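PDB 4PF1: peptidase S15/CocE/NonD from Thaumarchaeota archaeon SCGC AB-539-E09, which probably acts as a serine aminopeptidase of the S15 family, cleaving residues from peptide N-termini with an alpha/beta-hydrolase catalytic domain. Local coordinates for residues A[74-79]-A[84-89]; A[196-201]-A[582-587]; A[37-42]-A[141-146]. All coordinates share one frame; numbering follows the deposited sequence.

How the contacts relate
Two contacts belong to the edge region of the alpha/beta-hydrolase sheet, and the third joins the S15 family part to the C-terminal non-catalytic part. Along the chain, contact 1 (74-79 with 84-89) is nested inside the loop closed by contact 3 (37-42 with 141-146); their centres lie 23 Å apart, and strand 32-40, which supplies one side of contact 3, packs on L76 and V86 of contact 1. Contact 2 (196-201 with 582-587) follows both in sequence. Its centre is 35 Å from that of contact 1, across the chain's centre, and 41 Å from that of contact 3. R74 of contact 1 forms a salt bridge with E163, on the helix that follows S161, the probable nucleophile.

Contact 1 (A[74-79]-A[84-89]); sequences RTLRFN and SMVVPQ
The backbone N of R77 donates to V86 O at 2.8 Å, a nearly straight bond (169° at the hydrogen). One residue on, F78 N makes a longer, bent and weak bond to M85 O. A water extends this polar centre: it accepts from R77 NH1 and donates to S84 O and V87 O. The water oxygen lies 2.6 Å from V87 O. R77 NH1 also bonds to P516 O of a second subunit, so the same guanidinium ties this loop to the interface with that subunit.

The R77 side chain leaves with CG anti to the backbone N (chi1 -162°) and runs extended to NE, which lays its guanidinium against the amide of Q89. The two planes are only 4° apart, and Q89 CG sits 3.5 Å above the guanidinium plane over its centre. The edge of the F78 ring meets the opposite face, CE2 standing 3.3 Å above that plane. The group is thus held between the Q89 side chain and the F78 edge, which limits its rotation. Residues 74-79 leave helix 71-74 and fold back against the end of helix 83-86 and the residues after it, beside the edge of the alpha/beta-hydrolase sheet, with T75 and V87 both turned onto L52 of strand 46-54.

Beyond R77 the side chains meet by van der Waals contact. M85, bent at chi2 and chi3, brings CE to within 4.1 Å of F78 CD2, while V86 CG1 touches L76 CD1. At the other end P88 CG lies 3.5 Å from R74 NH1, meeting the guanidinium obliquely; that group's salt bridge is to E163, and P88 and R74 both rest on Y103 of strand 100-105.

Contact 2 (A[196-201]-A[582-587]); sequences WFHMGA and PLYDRN
A tight beta hairpin, strands 197-198 and 201-202 joined by a type I' turn from H198 to A201, receives Y584 from the loop between strands 571-577 and 606-625. The hairpin is closed by paired backbone bonds, H198 N to A201 O and A201 N to H198 O. Y584, with CG anti to its carbonyl carbon (chi1 -66°), points its ring at the hairpin and directs an edge toward the face of the H198 imidazole. This is a T-shaped pair with centroids 5.7 Å apart and planes at 69°. The phenol oxygen leads: OH stands 3.0 Å above the imidazole plane, offset toward its rim, and is the same distance from H198 CG.

The flank of the tyrosine ring meets the other arm of the hairpin. A201 CB lies 3.6 Å from Y584 CD2, and the carbonyl oxygen of A201 approaches the ring edge near its plane.

Outside partners fix both aromatic groups. H198 ND1 bonds to D531 OD1 and NE2 to the backbone oxygen of D194, which together settle the rotation of the imidazole, and Y584 OH bonds to R203 NH1. The rings are buried, and their polar atoms are satisfied by these protein partners. The two segments lie 381 residues apart, and their meeting is a buried contact between the S15 family region and the C-terminal non-catalytic region: a hairpin that receives a tyrosine from a loop, the two rings meeting edge-to-face.

Contact 3 (A[37-42]-A[141-146]); sequences EMIPMR and IDWLVK
I39 lies over one face of the W143 indole, the close-packed half of a contact between edge strand 32-40 and helix 133-147. It is a helix-on-sheet junction of the alpha/beta-hydrolase fold, in which the first strand of the central sheet is partly covered by the helix. I39 CG1 stands 4.1 Å from the centroid of the five-membered ring and 23° off its normal, a CH-pi contact. The two branches of the buried isoleucine spread broadly along the indole: CD1 reaches W143 CE3 of the six-membered ring at 3.6 Å, while CG2 settles against W143 CB and CG. W143 holds CG anti to its backbone N (chi1 -170°), which carries the indole out from the helix toward the strand.

E37, on the side more accessible to solvent, touches only the outer rim of the indole, and through few atoms. The partly exposed glutamate bends at chi2 and crosses that rim at about a right angle, its carboxylate tilted 33° from the ring plane. Its CG, CD and OE1 all lie along the rim at CH2 and CZ2, while OE2 turns to a salt bridge with R35.

An alanine in place of W143 would probably leave I39 without the flat surface on which both its branches rest and open a gap between strand and helix. At the outer end of the indole, the closest approach is E37 CG to W143 CH2 at 3.5 Å.

Contact 1 (A[74-79]-A[84-89])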
loop_
_atom_site.group_PDB
_atom_site.type_symbol
_atom_site.label_atom_id
_atom_site.label_comp_id
_atom_site.label_asym_id
_atom_site.label_seq_id
_atom_site.Cartn_x
_atom_site.Cartn_y
_atom_site.Cartn_z
ATOM N N ARG A 74 4.083 27.270 -10.853
ATOM C CA ARG A 74 2.617 27.087 -10.770
ATOM C C ARG A 74 2.035 26.754 -12.162
ATOM O O ARG A 74 1.117 25.941 -12.262
ATOM C CB ARG A 74 1.920 28.342 -10.195
ATOM C CG ARG A 74 2.376 28.761 -8.784
ATOM C CD ARG A 74 1.710 27.988 -7.662
ATOM N NE ARG A 74 0.273 28.249 -7.589
ATOM C CZ ARG A 74 -0.662 27.319 -7.759
ATOM N NH1 ARG A 74 -0.319 26.056 -7.989
ATOM N NH2 ARG A 74 -1.946 27.640 -7.685
ATOM N N THR A 75 2.615 27.356 -13.230
ATOM C CA THR A 75 2.212 27.149 -14.628
ATOM C C THR A 75 2.958 25.960 -15.272
ATOM O O THR A 75 3.024 25.865 -16.505
ATOM C CB THR A 75 2.435 28.422 -15.448
ATOM O OG1 THR A 75 3.779 28.876 -15.270
ATOM C CG2 THR A 75 1.450 29.509 -15.108
ATOM N N LEU A 76 3.488 25.046 -14.444
ATOM C CA LEU A 76 4.174 23.847 -14.916
ATOM C C LEU A 76 3.931 22.674 -13.947
ATOM O O LEU A 76 4.886 22.062 -13.453
ATOM C CB LEU A 76 5.683 24.110 -15.128
ATOM C CG LEU A 76 6.389 23.155 -16.101
ATOM C CD1 LEU A 76 6.075 23.504 -17.561
ATOM C CD2 LEU A 76 7.884 23.132 -15.852
ATOM N N ARG A 77 2.631 22.357 -13.685
ATOM C CA ARG A 77 2.209 21.225 -12.833
ATOM C C ARG A 77 2.953 19.961 -13.297
ATOM O O ARG A 77 3.547 19.254 -12.489
ATOM C CB ARG A 77 0.682 21.036 -12.915
ATOM C CG ARG A 77 0.108 20.212 -11.774
ATOM C CD ARG A 77 -1.280 19.692 -12.097
ATOM N NE ARG A 77 -1.582 18.492 -11.319
ATOM C CZ ARG A 77 -2.506 17.594 -11.650
ATOM N NH1 ARG A 77 -3.235 17.755 -12.748
ATOM N NH2 ARG A 77 -2.705 16.528 -10.887
ATOM N N PHE A 78 2.986 19.761 -14.624
ATOM C CA PHE A 78 3.752 18.744 -15.324
ATOM C C PHE A 78 4.469 19.421 -16.491
ATOM O O PHE A 78 3.941 20.385 -17.046
ATOM C CB PHE A 78 2.837 17.598 -15.808
ATOM C CG PHE A 78 2.228 16.817 -14.667
ATOM C CD1 PHE A 78 2.953 15.826 -14.016
ATOM C CD2 PHE A 78 0.953 17.119 -14.199
ATOM C CE1 PHE A 78 2.404 15.134 -12.932
ATOM C CE2 PHE A 78 0.408 16.428 -13.113
ATOM C CZ PHE A 78 1.142 15.449 -12.480
ATOM N N ASN A 79 5.691 18.975 -16.823
ATOM C CA ASN A 79 6.454 19.546 -17.938
ATOM C C ASN A 79 5.881 18.986 -19.234
ATOM O O ASN A 79 6.411 18.020 -19.794
ATOM C CB ASN A 79 7.944 19.237 -17.785
ATOM C CG ASN A 79 8.842 20.034 -18.697
ATOM O OD1 ASN A 79 8.420 20.979 -19.380
ATOM N ND2 ASN A 79 10.117 19.688 -18.705
ATOM N N SER A 84 -3.746 21.509 -20.608
ATOM C CA SER A 84 -4.486 20.823 -19.548
ATOM C C SER A 84 -3.565 20.249 -18.451
ATOM O O SER A 84 -4.006 20.086 -17.313
ATOM C CB SER A 84 -5.314 19.689 -20.148
ATOM O OG SER A 84 -4.490 18.769 -20.844
ATOM N N MET A 85 -2.299 19.937 -18.801
ATOM C CA MET A 85 -1.334 19.297 -17.901
ATOM C C MET A 85 -0.385 20.275 -17.181
ATOM O O MET A 85 0.215 19.888 -16.176
ATOM C CB MET A 85 -0.493 18.269 -18.677
ATOM C CG MET A 85 -1.299 17.115 -19.247
ATOM S SD MET A 85 -1.884 15.959 -17.985
ATOM C CE MET A 85 -0.336 15.158 -17.511
ATOM N N VAL A 86 -0.214 21.509 -17.699
ATOM C CA VAL A 86 0.726 22.479 -17.109
ATOM C C VAL A 86 0.069 23.352 -16.021
ATOM O O VAL A 86 0.763 23.830 -15.123
ATOM C CB VAL A 86 1.430 23.372 -18.174
ATOM C CG1 VAL A 86 2.409 22.560 -19.016
ATOM C CG2 VAL A 86 0.422 24.109 -19.061
ATOM N N VAL A 87 -1.244 23.569 -16.108
ATOM C CA VAL A 87 -1.961 24.447 -15.180
ATOM C C VAL A 87 -2.338 23.737 -13.864
ATOM O O VAL A 87 -2.588 22.525 -13.873
ATOM C CB VAL A 87 -3.224 25.069 -15.848
ATOM C CG1 VAL A 87 -2.836 26.021 -16.970
ATOM C CG2 VAL A 87 -4.188 23.993 -16.354
ATOM N N PRO A 88 -2.478 24.487 -12.731
ATOM C CA PRO A 88 -2.987 23.851 -11.500
ATOM C C PRO A 88 -4.397 23.300 -11.730
ATOM O O PRO A 88 -5.112 23.803 -12.605
ATOM C CB PRO A 88 -2.990 25.002 -10.481
ATOM C CG PRO A 88 -2.048 26.027 -11.053
ATOM C CD PRO A 88 -2.253 25.932 -12.527
ATOM N N GLN A 89 -4.789 22.256 -10.977
ATOM C CA GLN A 89 -6.107 21.613 -11.102
ATOM C C GLN A 89 -7.257 22.624 -10.966
ATOM O O GLN A 89 -8.313 22.422 -11.555
ATOM C CB GLN A 89 -6.266 20.479 -10.074
ATOM C CG GLN A 89 -5.467 19.228 -10.428
ATOM C CD GLN A 89 -5.087 18.426 -9.211
ATOM O OE1 GLN A 89 -4.226 18.824 -8.414
ATOM N NE2 GLN A 89 -5.696 17.259 -9.057
HETATM O O HOH W 1 -3.653 20.268 -14.663
#

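Contact 2 (A[196-201]-A[582-587])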
loop_
_atom_site.group_PDB
_atom_site.type_symbol
_atom_site.label_atom_id
_atom_site.label_comp_id
_atom_site.label_asym_id
_atom_site.label_seq_id
_atom_site.Cartn_x
_atom_site.Cartn_y
_atom_site.Cartn_z
ATOM N N TRP A 196 -1.651 32.514 11.201
ATOM C CA TRP A 196 -0.635 32.805 12.223
ATOM C C TRP A 196 -1.112 32.558 13.661
ATOM O O TRP A 196 -0.350 32.010 14.454
ATOM C CB TRP A 196 -0.087 34.239 12.063
ATOM C CG TRP A 196 -0.002 34.707 10.630
ATOM C CD1 TRP A 196 -0.619 35.795 10.088
ATOM C CD2 TRP A 196 0.680 34.049 9.548
ATOM N NE1 TRP A 196 -0.367 35.860 8.736
ATOM C CE2 TRP A 196 0.425 34.797 8.377
ATOM C CE3 TRP A 196 1.472 32.889 9.452
ATOM C CZ2 TRP A 196 0.985 34.460 7.139
ATOM C CZ3 TRP A 196 1.983 32.528 8.214
ATOM C CH2 TRP A 196 1.738 33.309 7.076
ATOM N N PHE A 197 -2.343 32.973 13.998
ATOM C CA PHE A 197 -2.927 32.770 15.331
ATOM C C PHE A 197 -4.398 32.362 15.231
ATOM O O PHE A 197 -5.072 32.723 14.265
ATOM C CB PHE A 197 -2.845 34.058 16.198
ATOM C CG PHE A 197 -1.505 34.726 16.404
ATOM C CD1 PHE A 197 -0.968 35.560 15.425
ATOM C CD2 PHE A 197 -0.868 34.675 17.638
ATOM C CE1 PHE A 197 0.239 36.231 15.639
ATOM C CE2 PHE A 197 0.343 35.345 17.851
ATOM C CZ PHE A 197 0.887 36.121 16.851
ATOM N N HIS A 198 -4.904 31.665 16.268
ATOM C CA HIS A 198 -6.319 31.348 16.445
ATOM C C HIS A 198 -6.738 31.903 17.790
ATOM O O HIS A 198 -6.352 31.359 18.828
ATOM C CB HIS A 198 -6.597 29.837 16.341
ATOM C CG HIS A 198 -6.693 29.327 14.936
ATOM N ND1 HIS A 198 -7.544 28.294 14.606
ATOM C CD2 HIS A 198 -6.007 29.696 13.830
ATOM C CE1 HIS A 198 -7.353 28.068 13.317
ATOM N NE2 HIS A 198 -6.432 28.883 12.810
ATOM N N MET A 199 -7.430 33.061 17.771
ATOM C CA MET A 199 -7.884 33.795 18.963
ATOM C C MET A 199 -6.718 34.017 19.980
ATOM O O MET A 199 -6.889 33.834 21.189
ATOM C CB MET A 199 -9.100 33.097 19.617
ATOM C CG MET A 199 -10.390 33.291 18.829
ATOM S SD MET A 199 -11.786 32.305 19.437
ATOM C CE MET A 199 -11.456 30.725 18.628
ATOM N N GLY A 200 -5.550 34.398 19.453
ATOM C CA GLY A 200 -4.367 34.695 20.257
ATOM C C GLY A 200 -3.328 33.598 20.395
ATOM O O GLY A 200 -2.181 33.883 20.753
ATOM N N ALA A 201 -3.721 32.334 20.156
ATOM C CA ALA A 201 -2.808 31.195 20.262
ATOM C C ALA A 201 -1.943 31.105 19.003
ATOM O O ALA A 201 -2.469 30.923 17.908
ATOM C CB ALA A 201 -3.592 29.913 20.478
ATOM N N PRO A 582 2.782 20.367 18.637
ATOM C CA PRO A 582 3.584 21.606 18.552
ATOM C C PRO A 582 3.005 22.693 17.644
ATOM O O PRO A 582 3.621 23.754 17.530
ATOM C CB PRO A 582 4.921 21.097 18.009
ATOM C CG PRO A 582 4.530 19.977 17.088
ATOM C CD PRO A 582 3.275 19.354 17.679
ATOM N N LEU A 583 1.843 22.437 16.990
ATOM C CA LEU A 583 1.185 23.410 16.103
ATOM C C LEU A 583 1.040 24.754 16.820
ATOM O O LEU A 583 1.478 25.771 16.294
ATOM C CB LEU A 583 -0.187 22.882 15.621
ATOM C CG LEU A 583 -1.030 23.803 14.697
ATOM C CD1 LEU A 583 -0.211 24.329 13.495
ATOM C CD2 LEU A 583 -2.265 23.086 14.205
ATOM N N TYR A 584 0.511 24.733 18.053
ATOM C CA TYR A 584 0.399 25.930 18.881
ATOM C C TYR A 584 1.466 25.911 19.959
ATOM O O TYR A 584 1.735 24.851 20.529
ATOM C CB TYR A 584 -0.999 26.031 19.514
ATOM C CG TYR A 584 -2.094 26.251 18.499
ATOM C CD1 TYR A 584 -2.773 25.177 17.931
ATOM C CD2 TYR A 584 -2.425 27.533 18.071
ATOM C CE1 TYR A 584 -3.763 25.375 16.972
ATOM C CE2 TYR A 584 -3.426 27.743 17.127
ATOM C CZ TYR A 584 -4.080 26.660 16.566
ATOM O OH TYR A 584 -5.057 26.864 15.628
ATOM N N ASP A 585 2.083 27.074 20.250
ATOM C CA ASP A 585 3.071 27.140 21.327
ATOM C C ASP A 585 2.351 26.988 22.679
ATOM O O ASP A 585 1.150 27.263 22.770
ATOM C CB ASP A 585 3.912 28.435 21.262
ATOM C CG ASP A 585 3.164 29.744 21.454
ATOM O OD1 ASP A 585 1.920 29.743 21.341
ATOM O OD2 ASP A 585 3.827 30.775 21.666
ATOM N N ARG A 586 3.054 26.478 23.693
ATOM C CA ARG A 586 2.455 26.243 25.008
ATOM C C ARG A 586 2.160 27.524 25.737
ATOM O O ARG A 586 2.984 28.448 25.737
ATOM C CB ARG A 586 3.380 25.402 25.900
ATOM C CG ARG A 586 3.754 24.045 25.347
ATOM C CD ARG A 586 4.929 23.460 26.103
ATOM N NE ARG A 586 6.102 24.339 26.091
ATOM C CZ ARG A 586 6.954 24.462 27.104
ATOM N NH1 ARG A 586 6.773 23.770 28.221
ATOM N NH2 ARG A 586 7.990 25.281 27.010
ATOM N N ASN A 587 1.023 27.558 26.430
ATOM C CA ASN A 587 0.729 28.651 27.332
ATOM C C ASN A 587 1.510 28.364 28.622
ATOM O O ASN A 587 1.448 27.234 29.121
ATOM C CB ASN A 587 -0.776 28.773 27.591
ATOM C CG ASN A 587 -1.161 30.060 28.280
ATOM O OD1 ASN A 587 -0.764 30.332 29.419
ATOM N ND2 ASN A 587 -1.946 30.880 27.602
#

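Contact 3 (A[37-42]-A[141-146])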
loop_
_atom_site.group_PDB
_atom_site.type_symbol
_atom_site.label_atom_id
_atom_site.label_comp_id
_atom_site.label_asym_id
_atom_site.label_seq_id
_atom_site.Cartn_x
_atom_site.Cartn_y
_atom_site.Cartn_z
ATOM N N GLU A 37 6.322 37.917 -19.641
ATOM C CA GLU A 37 6.435 39.371 -19.706
ATOM C C GLU A 37 6.789 39.999 -18.366
ATOM O O GLU A 37 6.248 39.608 -17.331
ATOM C CB GLU A 37 5.120 39.986 -20.228
ATOM C CG GLU A 37 4.731 39.542 -21.633
ATOM C CD GLU A 37 5.526 40.147 -22.776
ATOM O OE1 GLU A 37 6.133 41.225 -22.584
ATOM O OE2 GLU A 37 5.516 39.553 -23.878
ATOM N N MET A 38 7.683 40.994 -18.395
ATOM C CA MET A 38 8.046 41.778 -17.218
ATOM C C MET A 38 7.273 43.097 -17.310
ATOM O O MET A 38 7.741 44.052 -17.938
ATOM C CB MET A 38 9.575 41.992 -17.132
ATOM C CG MET A 38 10.350 40.732 -16.757
ATOM S SD MET A 38 10.093 40.189 -15.041
ATOM C CE MET A 38 11.194 41.310 -14.163
ATOM N N ILE A 39 6.028 43.101 -16.786
ATOM C CA ILE A 39 5.128 44.253 -16.873
ATOM C C ILE A 39 5.566 45.357 -15.900
ATOM O O ILE A 39 5.631 45.121 -14.689
ATOM C CB ILE A 39 3.633 43.855 -16.654
ATOM C CG1 ILE A 39 3.177 42.780 -17.671
ATOM C CG2 ILE A 39 2.724 45.097 -16.718
ATOM C CD1 ILE A 39 1.804 42.147 -17.370
ATOM N N PRO A 40 5.826 46.585 -16.409
ATOM C CA PRO A 40 6.209 47.676 -15.504
ATOM C C PRO A 40 4.998 48.267 -14.787
ATOM O O PRO A 40 3.987 48.582 -15.424
ATOM C CB PRO A 40 6.873 48.709 -16.432
ATOM C CG PRO A 40 6.772 48.146 -17.831
ATOM C CD PRO A 40 5.780 47.040 -17.810
ATOM N N MET A 41 5.109 48.430 -13.458
ATOM C CA MET A 41 4.058 49.041 -12.644
ATOM C C MET A 41 4.179 50.572 -12.733
ATOM O O MET A 41 5.106 51.068 -13.380
ATOM C CB MET A 41 4.140 48.546 -11.181
ATOM C CG MET A 41 4.007 47.024 -11.035
ATOM S SD MET A 41 2.391 46.378 -11.539
ATOM C CE MET A 41 2.798 45.608 -13.047
ATOM N N ARG A 42 3.244 51.318 -12.100
ATOM C CA ARG A 42 3.222 52.794 -12.129
ATOM C C ARG A 42 4.484 53.435 -11.493
ATOM O O ARG A 42 4.752 54.619 -11.732
ATOM C CB ARG A 42 1.950 53.342 -11.452
ATOM C CG ARG A 42 1.788 52.929 -9.987
ATOM C CD ARG A 42 0.413 53.268 -9.460
ATOM N NE ARG A 42 -0.640 52.499 -10.124
ATOM C CZ ARG A 42 -1.938 52.738 -9.981
ATOM N NH1 ARG A 42 -2.828 51.993 -10.620
ATOM N NH2 ARG A 42 -2.355 53.725 -9.201
ATOM N N ILE A 141 -3.803 44.306 -15.203
ATOM C CA ILE A 141 -5.008 44.096 -16.022
ATOM C C ILE A 141 -4.998 45.045 -17.237
ATOM O O ILE A 141 -5.328 44.613 -18.346
ATOM C CB ILE A 141 -6.323 44.227 -15.188
ATOM C CG1 ILE A 141 -6.416 43.113 -14.115
ATOM C CG2 ILE A 141 -7.565 44.204 -16.101
ATOM C CD1 ILE A 141 -7.579 43.271 -13.095
ATOM N N ASP A 142 -4.585 46.313 -17.032
ATOM C CA ASP A 142 -4.509 47.330 -18.087
ATOM C C ASP A 142 -3.550 46.911 -19.197
ATOM O O ASP A 142 -3.885 47.054 -20.372
ATOM C CB ASP A 142 -4.095 48.690 -17.515
ATOM C CG ASP A 142 -4.471 49.851 -18.415
ATOM O OD1 ASP A 142 -5.689 50.135 -18.541
ATOM O OD2 ASP A 142 -3.556 50.469 -18.997
ATOM N N TRP A 143 -2.369 46.374 -18.827
ATOM C CA TRP A 143 -1.389 45.888 -19.798
ATOM C C TRP A 143 -1.929 44.661 -20.547
ATOM O O TRP A 143 -1.795 44.591 -21.766
ATOM C CB TRP A 143 -0.059 45.543 -19.111
ATOM C CG TRP A 143 1.062 45.265 -20.075
ATOM C CD1 TRP A 143 2.007 46.147 -20.507
ATOM C CD2 TRP A 143 1.332 44.025 -20.747
ATOM N NE1 TRP A 143 2.855 45.533 -21.400
ATOM C CE2 TRP A 143 2.456 44.233 -21.575
ATOM C CE3 TRP A 143 0.722 42.756 -20.740
ATOM C CZ2 TRP A 143 2.997 43.217 -22.373
ATOM C CZ3 TRP A 143 1.249 41.756 -21.543
ATOM C CH2 TRP A 143 2.369 41.990 -22.350
ATOM N N LEU A 144 -2.511 43.690 -19.812
ATOM C CA LEU A 144 -3.028 42.436 -20.371
ATOM C C LEU A 144 -4.092 42.663 -21.457
ATOM O O LEU A 144 -3.937 42.141 -22.558
ATOM C CB LEU A 144 -3.594 41.524 -19.266
ATOM C CG LEU A 144 -2.571 40.826 -18.356
ATOM C CD1 LEU A 144 -3.245 40.260 -17.119
ATOM C CD2 LEU A 144 -1.813 39.730 -19.099
ATOM N N VAL A 145 -5.150 43.456 -21.162
ATOM C CA VAL A 145 -6.245 43.711 -22.116
ATOM C C VAL A 145 -5.778 44.559 -23.329
ATOM O O VAL A 145 -6.411 44.499 -24.385
ATOM C CB VAL A 145 -7.508 44.328 -21.449
ATOM C CG1 VAL A 145 -8.130 43.361 -20.448
ATOM C CG2 VAL A 145 -7.210 45.684 -20.799
ATOM N N LYS A 146 -4.677 45.328 -23.175
ATOM C CA LYS A 146 -4.128 46.168 -24.245
ATOM C C LYS A 146 -3.100 45.429 -25.109
ATOM O O LYS A 146 -2.925 45.793 -26.272
ATOM C CB LYS A 146 -3.465 47.430 -23.661
ATOM C CG LYS A 146 -4.432 48.560 -23.329
ATOM C CD LYS A 146 -3.706 49.695 -22.612
ATOM C CE LYS A 146 -4.527 50.960 -22.528
ATOM N NZ LYS A 146 -5.519 50.908 -21.425
#